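Local coordinates for erythrocyte membrane protein 1 (Plasmodium falciparum, PDB 2XU0) that probably binds host cell surface receptors, this chain being the N-terminal segment and first Duffy-binding-like domain of a variant involved in rosetting, at residues A[218-229]-A[245-256]; A[44-52]-A[154-162]. The protein carries 10 engineered substitutions. One frame throughout, in Å; residues are numbered along the deposited sequence.

Contact 1: residues A[218-229]-A[245-256]; sequences QKGLQVVFKKIY and GSGNYAKLREDW. Engineered in segment 245-256: A250 (natural residue Ser).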
# COMPACT_ATOMS: atom_id res chain seq x y z
N GLN A 218 18.56 -8.96 -4.53
CA GLN A 218 18.51 -9.20 -5.99
C GLN A 218 19.68 -9.99 -6.53
O GLN A 218 19.49 -10.87 -7.37
CB GLN A 218 18.32 -7.89 -6.76
CG GLN A 218 16.92 -7.31 -6.60
CD GLN A 218 15.82 -8.30 -6.92
OE1 GLN A 218 15.83 -9.00 -7.94
NE2 GLN A 218 14.81 -8.35 -6.10
N LYS A 219 20.88 -9.67 -6.04
CA LYS A 219 22.10 -10.37 -6.47
C LYS A 219 22.06 -11.84 -6.06
O LYS A 219 22.41 -12.69 -6.87
CB LYS A 219 23.35 -9.63 -5.99
CG LYS A 219 23.44 -8.28 -6.68
CD LYS A 219 24.68 -7.48 -6.40
CE LYS A 219 24.50 -6.07 -6.92
NZ LYS A 219 24.55 -6.00 -8.41
N GLY A 220 21.55 -12.11 -4.85
CA GLY A 220 21.37 -13.47 -4.35
C GLY A 220 20.37 -14.23 -5.19
O GLY A 220 20.64 -15.36 -5.62
N LEU A 221 19.24 -13.58 -5.52
CA LEU A 221 18.18 -14.15 -6.34
C LEU A 221 18.64 -14.48 -7.75
O LEU A 221 18.31 -15.55 -8.24
CB LEU A 221 16.92 -13.26 -6.36
CG LEU A 221 16.06 -13.32 -5.12
CD1 LEU A 221 15.11 -12.14 -5.06
CD2 LEU A 221 15.28 -14.63 -5.06
N GLN A 222 19.43 -13.60 -8.38
CA GLN A 222 19.96 -13.92 -9.71
C GLN A 222 20.96 -15.09 -9.74
O GLN A 222 20.97 -15.83 -10.73
CB GLN A 222 20.38 -12.69 -10.53
CG GLN A 222 21.28 -11.70 -9.83
CD GLN A 222 21.24 -10.34 -10.49
OE1 GLN A 222 20.28 -9.57 -10.35
NE2 GLN A 222 22.32 -10.00 -11.18
N VAL A 223 21.68 -15.33 -8.62
CA VAL A 223 22.61 -16.46 -8.44
C VAL A 223 21.78 -17.75 -8.29
O VAL A 223 22.01 -18.71 -9.03
CB VAL A 223 23.59 -16.23 -7.25
CG1 VAL A 223 24.33 -17.52 -6.86
CG2 VAL A 223 24.59 -15.11 -7.56
N VAL A 224 20.79 -17.75 -7.37
CA VAL A 224 19.90 -18.90 -7.14
C VAL A 224 19.16 -19.29 -8.42
O VAL A 224 19.11 -20.47 -8.76
CB VAL A 224 18.92 -18.69 -5.95
CG1 VAL A 224 18.08 -19.95 -5.70
CG2 VAL A 224 19.67 -18.32 -4.69
N PHE A 225 18.63 -18.29 -9.15
CA PHE A 225 17.90 -18.54 -10.40
C PHE A 225 18.76 -19.03 -11.57
O PHE A 225 18.23 -19.69 -12.47
CB PHE A 225 16.97 -17.37 -10.73
CG PHE A 225 15.61 -17.44 -10.06
CD1 PHE A 225 14.63 -18.32 -10.52
CD2 PHE A 225 15.29 -16.57 -9.02
CE1 PHE A 225 13.36 -18.36 -9.92
CE2 PHE A 225 14.00 -16.58 -8.46
CZ PHE A 225 13.05 -17.47 -8.91
N LYS A 226 20.08 -18.75 -11.55
CA LYS A 226 21.05 -19.24 -12.55
C LYS A 226 21.27 -20.76 -12.31
O LYS A 226 21.21 -21.55 -13.26
CB LYS A 226 22.36 -18.45 -12.43
CG LYS A 226 23.36 -18.73 -13.56
CD LYS A 226 24.57 -17.81 -13.48
CE LYS A 226 25.60 -18.11 -14.53
NZ LYS A 226 26.85 -17.32 -14.32
N LYS A 227 21.44 -21.15 -11.03
CA LYS A 227 21.56 -22.53 -10.57
C LYS A 227 20.31 -23.32 -10.96
O LYS A 227 20.44 -24.38 -11.57
CB LYS A 227 21.77 -22.58 -9.05
CG LYS A 227 23.12 -22.04 -8.63
CD LYS A 227 23.20 -21.87 -7.14
CE LYS A 227 24.60 -21.59 -6.67
NZ LYS A 227 24.66 -21.55 -5.19
N ILE A 228 19.10 -22.78 -10.66
CA ILE A 228 17.81 -23.41 -11.00
C ILE A 228 17.75 -23.68 -12.50
O ILE A 228 17.46 -24.80 -12.89
CB ILE A 228 16.55 -22.63 -10.46
CG1 ILE A 228 16.54 -22.61 -8.92
CG2 ILE A 228 15.24 -23.25 -10.98
CD1 ILE A 228 15.63 -21.53 -8.27
N TYR A 229 18.10 -22.67 -13.34
CA TYR A 229 18.09 -22.79 -14.80
C TYR A 229 19.01 -23.90 -15.29
O TYR A 229 18.61 -24.65 -16.18
CB TYR A 229 18.47 -21.47 -15.48
CG TYR A 229 18.40 -21.53 -16.99
CD1 TYR A 229 17.18 -21.64 -17.65
CD2 TYR A 229 19.55 -21.49 -17.77
CE1 TYR A 229 17.10 -21.67 -19.04
CE2 TYR A 229 19.49 -21.53 -19.16
CZ TYR A 229 18.26 -21.62 -19.79
OH TYR A 229 18.19 -21.63 -21.17
N GLY A 245 19.73 -18.63 -27.35
CA GLY A 245 20.04 -19.73 -26.45
C GLY A 245 20.30 -19.31 -25.01
O GLY A 245 20.38 -20.17 -24.13
N SER A 246 20.44 -17.99 -24.76
CA SER A 246 20.66 -17.49 -23.40
C SER A 246 19.39 -17.59 -22.54
O SER A 246 18.27 -17.52 -23.07
CB SER A 246 21.23 -16.07 -23.40
OG SER A 246 20.31 -15.11 -23.89
N GLY A 247 19.58 -17.83 -21.24
CA GLY A 247 18.50 -18.00 -20.27
C GLY A 247 17.59 -16.79 -20.13
O GLY A 247 18.07 -15.65 -20.01
N ASN A 248 16.27 -17.05 -20.18
CA ASN A 248 15.25 -16.01 -20.03
C ASN A 248 14.85 -16.07 -18.56
O ASN A 248 13.87 -16.72 -18.17
CB ASN A 248 14.05 -16.26 -20.98
CG ASN A 248 13.03 -15.15 -21.08
OD1 ASN A 248 12.09 -15.22 -21.88
ND2 ASN A 248 13.15 -14.11 -20.26
N TYR A 249 15.69 -15.43 -17.74
CA TYR A 249 15.55 -15.40 -16.30
C TYR A 249 14.32 -14.65 -15.86
O TYR A 249 13.71 -15.05 -14.89
CB TYR A 249 16.84 -14.90 -15.64
CG TYR A 249 18.01 -15.83 -15.90
CD1 TYR A 249 18.12 -17.04 -15.22
CD2 TYR A 249 18.98 -15.51 -16.84
CE1 TYR A 249 19.18 -17.91 -15.47
CE2 TYR A 249 20.05 -16.37 -17.09
CZ TYR A 249 20.14 -17.57 -16.40
OH TYR A 249 21.19 -18.42 -16.65
N ALA A 250 13.90 -13.63 -16.63
CA ALA A 250 12.68 -12.88 -16.32
C ALA A 250 11.44 -13.79 -16.40
O ALA A 250 10.62 -13.76 -15.48
CB ALA A 250 12.54 -11.69 -17.26
N LYS A 251 11.35 -14.64 -17.44
CA LYS A 251 10.24 -15.57 -17.64
C LYS A 251 10.31 -16.70 -16.60
O LYS A 251 9.29 -17.09 -16.02
CB LYS A 251 10.27 -16.13 -19.06
CG LYS A 251 9.08 -17.00 -19.38
CD LYS A 251 9.28 -17.75 -20.70
CE LYS A 251 8.20 -18.78 -20.96
NZ LYS A 251 6.83 -18.19 -20.91
N LEU A 252 11.52 -17.18 -16.32
CA LEU A 252 11.78 -18.22 -15.33
C LEU A 252 11.35 -17.79 -13.92
O LEU A 252 10.75 -18.59 -13.20
CB LEU A 252 13.28 -18.58 -15.36
CG LEU A 252 13.73 -19.73 -14.46
CD1 LEU A 252 13.25 -21.07 -15.01
CD2 LEU A 252 15.24 -19.74 -14.32
N ARG A 253 11.65 -16.53 -13.53
CA ARG A 253 11.26 -16.02 -12.21
C ARG A 253 9.76 -15.78 -12.10
O ARG A 253 9.19 -16.03 -11.04
CB ARG A 253 12.02 -14.74 -11.87
CG ARG A 253 13.51 -14.92 -11.72
CD ARG A 253 13.92 -13.95 -10.64
NE ARG A 253 14.92 -13.02 -11.09
CZ ARG A 253 15.37 -12.00 -10.38
NH1 ARG A 253 14.87 -11.75 -9.17
NH2 ARG A 253 16.31 -11.22 -10.87
N GLU A 254 9.11 -15.31 -13.20
CA GLU A 254 7.67 -15.07 -13.32
C GLU A 254 6.90 -16.36 -13.08
O GLU A 254 5.86 -16.34 -12.40
CB GLU A 254 7.32 -14.65 -14.76
CG GLU A 254 7.47 -13.18 -15.04
CD GLU A 254 7.35 -12.79 -16.51
OE1 GLU A 254 7.68 -11.62 -16.82
OE2 GLU A 254 6.95 -13.64 -17.34
N ASP A 255 7.33 -17.46 -13.76
CA ASP A 255 6.69 -18.77 -13.67
C ASP A 255 6.96 -19.38 -12.33
O ASP A 255 6.05 -19.94 -11.74
CB ASP A 255 7.17 -19.68 -14.81
CG ASP A 255 6.60 -19.26 -16.14
OD1 ASP A 255 5.84 -18.25 -16.18
OD2 ASP A 255 6.85 -19.97 -17.13
N TRP A 256 8.17 -19.20 -11.79
CA TRP A 256 8.45 -19.69 -10.46
C TRP A 256 7.45 -19.06 -9.49
O TRP A 256 6.86 -19.78 -8.69
CB TRP A 256 9.89 -19.40 -10.03
CG TRP A 256 10.27 -20.14 -8.78
CD1 TRP A 256 10.78 -21.40 -8.69
CD2 TRP A 256 10.05 -19.70 -7.42
NE1 TRP A 256 10.95 -21.76 -7.37
CE2 TRP A 256 10.50 -20.74 -6.57
CE3 TRP A 256 9.53 -18.53 -6.84
CZ2 TRP A 256 10.45 -20.64 -5.18
CZ3 TRP A 256 9.50 -18.42 -5.46
CH2 TRP A 256 9.94 -19.48 -4.64
O HOH W 1 17.23 -9.04 -10.28

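Contact 2: residues A[44-52]-A[154-162]; sequences YEQQLKGTL and AHDLLGNVL. Engineered in segment 154-162: A154 (natural residue Thr).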
# COMPACT_ATOMS: atom_id res chain seq x y z
N TYR A 44 6.72 -27.92 -18.12
CA TYR A 44 7.86 -27.95 -17.21
C TYR A 44 7.62 -27.45 -15.79
O TYR A 44 8.57 -27.41 -15.00
CB TYR A 44 9.06 -27.28 -17.90
CG TYR A 44 9.17 -27.69 -19.35
CD1 TYR A 44 9.65 -28.94 -19.72
CD2 TYR A 44 8.68 -26.86 -20.36
CE1 TYR A 44 9.70 -29.34 -21.05
CE2 TYR A 44 8.72 -27.25 -21.70
CZ TYR A 44 9.24 -28.49 -22.04
OH TYR A 44 9.30 -28.88 -23.36
N GLU A 45 6.35 -27.15 -15.45
CA GLU A 45 5.86 -26.63 -14.16
C GLU A 45 6.45 -27.29 -12.92
O GLU A 45 6.92 -26.61 -12.02
CB GLU A 45 4.33 -26.71 -14.11
CG GLU A 45 3.66 -25.53 -14.78
CD GLU A 45 2.22 -25.26 -14.40
OE1 GLU A 45 1.74 -25.82 -13.38
OE2 GLU A 45 1.57 -24.44 -15.10
N GLN A 46 6.45 -28.62 -12.91
CA GLN A 46 6.92 -29.45 -11.79
C GLN A 46 8.39 -29.27 -11.44
O GLN A 46 8.76 -29.53 -10.29
CB GLN A 46 6.52 -30.94 -11.95
CG GLN A 46 5.19 -31.21 -12.68
CD GLN A 46 5.18 -30.93 -14.18
OE1 GLN A 46 6.22 -30.79 -14.84
NE2 GLN A 46 3.99 -30.79 -14.75
N GLN A 47 9.22 -28.80 -12.39
CA GLN A 47 10.66 -28.56 -12.18
C GLN A 47 10.89 -27.26 -11.39
O GLN A 47 11.98 -27.06 -10.84
CB GLN A 47 11.41 -28.49 -13.53
CG GLN A 47 11.89 -29.83 -14.06
CD GLN A 47 10.80 -30.56 -14.79
OE1 GLN A 47 10.00 -31.29 -14.20
NE2 GLN A 47 10.74 -30.37 -16.10
N LEU A 48 9.87 -26.38 -11.37
CA LEU A 48 9.89 -25.08 -10.68
C LEU A 48 9.06 -25.16 -9.41
O LEU A 48 9.18 -24.29 -8.55
CB LEU A 48 9.33 -23.98 -11.60
CG LEU A 48 10.13 -23.62 -12.86
CD1 LEU A 48 9.53 -22.42 -13.51
CD2 LEU A 48 11.60 -23.33 -12.55
N LYS A 49 8.24 -26.22 -9.29
CA LYS A 49 7.41 -26.46 -8.12
C LYS A 49 8.28 -26.78 -6.91
O LYS A 49 9.14 -27.66 -6.99
CB LYS A 49 6.38 -27.57 -8.40
CG LYS A 49 5.36 -27.78 -7.28
CD LYS A 49 4.03 -27.07 -7.56
CE LYS A 49 2.95 -27.52 -6.60
NZ LYS A 49 3.22 -27.11 -5.20
N GLY A 50 8.07 -26.03 -5.84
CA GLY A 50 8.82 -26.20 -4.60
C GLY A 50 8.12 -27.11 -3.61
O GLY A 50 6.93 -26.94 -3.33
N THR A 51 8.86 -28.07 -3.08
CA THR A 51 8.38 -29.02 -2.09
C THR A 51 9.30 -28.99 -0.86
O THR A 51 10.51 -29.21 -0.99
CB THR A 51 8.01 -30.39 -2.72
OG1 THR A 51 7.16 -31.12 -1.83
CG2 THR A 51 9.21 -31.24 -3.12
N LEU A 52 8.73 -28.59 0.29
CA LEU A 52 9.44 -28.46 1.57
C LEU A 52 9.75 -29.83 2.19
O LEU A 52 10.74 -30.46 1.84
CB LEU A 52 8.61 -27.60 2.55
CG LEU A 52 9.08 -26.15 2.83
CD1 LEU A 52 10.04 -26.09 4.01
CD2 LEU A 52 9.66 -25.46 1.60
N ALA A 154 14.92 -25.00 -6.74
CA ALA A 154 13.61 -24.36 -6.59
C ALA A 154 13.04 -24.61 -5.19
O ALA A 154 12.39 -23.73 -4.63
CB ALA A 154 12.66 -24.89 -7.64
N HIS A 155 13.34 -25.80 -4.61
CA HIS A 155 12.90 -26.16 -3.25
C HIS A 155 13.68 -25.37 -2.23
O HIS A 155 13.09 -24.93 -1.24
CB HIS A 155 13.06 -27.66 -2.99
CG HIS A 155 12.54 -28.51 -4.10
ND1 HIS A 155 13.39 -29.20 -4.93
CD2 HIS A 155 11.26 -28.73 -4.50
CE1 HIS A 155 12.61 -29.83 -5.80
NE2 HIS A 155 11.32 -29.57 -5.58
N ASP A 156 15.00 -25.16 -2.46
CA ASP A 156 15.84 -24.38 -1.54
C ASP A 156 15.37 -22.94 -1.48
O ASP A 156 15.33 -22.36 -0.41
CB ASP A 156 17.33 -24.43 -1.92
CG ASP A 156 17.96 -25.82 -1.91
OD1 ASP A 156 17.53 -26.67 -1.09
OD2 ASP A 156 18.89 -26.05 -2.70
N LEU A 157 15.00 -22.36 -2.63
CA LEU A 157 14.51 -20.98 -2.73
C LEU A 157 13.15 -20.85 -2.04
O LEU A 157 12.98 -19.95 -1.22
CB LEU A 157 14.41 -20.56 -4.20
CG LEU A 157 13.87 -19.14 -4.45
CD1 LEU A 157 14.81 -18.09 -3.89
CD2 LEU A 157 13.61 -18.93 -5.91
N LEU A 158 12.21 -21.78 -2.32
CA LEU A 158 10.89 -21.75 -1.70
C LEU A 158 11.01 -21.70 -0.19
O LEU A 158 10.34 -20.87 0.43
CB LEU A 158 10.00 -22.93 -2.15
CG LEU A 158 8.58 -22.92 -1.54
CD1 LEU A 158 7.71 -21.85 -2.14
CD2 LEU A 158 7.94 -24.25 -1.64
N GLY A 159 11.90 -22.53 0.37
CA GLY A 159 12.17 -22.59 1.81
C GLY A 159 12.43 -21.21 2.37
O GLY A 159 11.71 -20.77 3.26
N ASN A 160 13.41 -20.50 1.79
CA ASN A 160 13.76 -19.12 2.17
C ASN A 160 12.59 -18.13 2.05
O ASN A 160 12.35 -17.36 2.98
CB ASN A 160 14.96 -18.63 1.36
CG ASN A 160 16.22 -19.36 1.72
OD1 ASN A 160 16.62 -20.34 1.07
ND2 ASN A 160 16.86 -18.94 2.80
N VAL A 161 11.86 -18.19 0.92
CA VAL A 161 10.71 -17.32 0.65
C VAL A 161 9.57 -17.56 1.63
O VAL A 161 8.93 -16.61 2.08
CB VAL A 161 10.29 -17.34 -0.86
CG1 VAL A 161 9.06 -16.43 -1.10
CG2 VAL A 161 11.45 -16.89 -1.75
N LEU A 162 9.33 -18.83 2.01
CA LEU A 162 8.29 -19.16 3.01
C LEU A 162 8.67 -18.57 4.35
O LEU A 162 7.81 -18.02 5.04
CB LEU A 162 8.05 -20.67 3.13
CG LEU A 162 7.44 -21.43 1.94
CD1 LEU A 162 7.07 -22.82 2.36
CD2 LEU A 162 6.21 -20.75 1.37

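Contact 1: residues A[218-229]-A[245-256]
F225 and R253 bring together two helices of the Duffy-binding-like domain, whose fold is built largely from helices. The short axes of 218-229 and 249-256 run at 90° to each other and approach to 10.7 Å. F225 (114 Å²) and R253 (109 Å²) lose the most surface to the partner segment. The aliphatic part of R253 lies over one face of the phenylalanine: CG stands 3.5 Å from the ring centroid and nearly on the ring normal, a CH-pi contact. Bends at chi2 and chi3 then carry the guanidinium past the ring, so that the arginine is a knob among Q218, L221, Q222 and F225. At its far end NH1 donates to Q218 OE1 over 3.2 Å, nearly straight at 165°, with the acceptor close to the guanidinium plane and the amide almost coplanar with it. A water bridges Q218 OE1 and Q222 OE1; its approach to R253 NH2 is implausibly short in the model and therefore doubtful. V203 O also accepts from NH1, and I202 O from Q218 NE2, so helix 186-204 helps hold both flat groups.

F225 also turns its edge to the face of W256, the planes being 89° apart and the phenyl centroid 5.3 Å from that of the five-membered ring. Farther along, Y229 buries 95 Å². With its CG anti to the backbone N, its ring reaches the loop before helix 249-268, where G247 CA sits over one face. Its hydroxyl is hydrogen-bonded to R237 O. The Y249 side chain crosses that of Y229 at about a right angle and presents its ring edge to F225 O, while L252 CD2 rests on helix 218-229, 3.5 Å from F225 O and 3.8 Å from Y229 CB.

Contact 2: residues A[44-52]-A[154-162]
Backbone meets backbone where G50 lies over H155, their CA atoms 4.3 Å apart. Segment 44-52 belongs to the N-terminal segment of PfEMP1 and reaches the contact as an irregular chain, extended at 49-51, whereas 154-162 is the first part of helix 154-175 in the Duffy-binding-like domain. This is loop-on-helix packing that ties the two parts together. G50 brings bare main chain against the helix: L158 CD2 comes within 3.3 Å of G50 O. Helix 249-268 holds three polar atoms of the loop's main chain: N260 pairs with G50 N and L48 O, and Q263 NE2 with G50 O.

H155 has the largest buried area here, 80 Å². Its CG is anti to the carbonyl carbon (chi1 -46°), which lays the imidazole alongside T51, pointing the same way. T51 CG2 is 3.6 Å from H155 NE2. At the start of the helix, CB of the engineered A154 abuts the carbonyl oxygens of L48 and Q47. At the other end L52, poorly ordered, slides past L162 in the opposite direction, its CD2 3.8 Å from L162 CD1.

How the contacts relate
Both contacts are partly buried, with centres 13 Å apart, and they meet along helix 154-175. Contact 1 joins two helices within the Duffy-binding-like domain; contact 2 joins the N-terminal segment to helix 154-175. W256 links them directly: its NE1 lies 3.6 Å from A154 CB, and its CZ2 3.5 Å from L158 N. F225 CZ also packs on L157 CD2, at 3.4 Å, while L48 reaches I228 and L252. Their chemistry differs. Contact 1 buries 640 Å² through aromatic rings and a hydrogen-bonded arginine, whereas contact 2 buries 402 Å², with main chain and aliphatic groups packed against a helix and one imidazole, without a clear hydrogen bond between its segments.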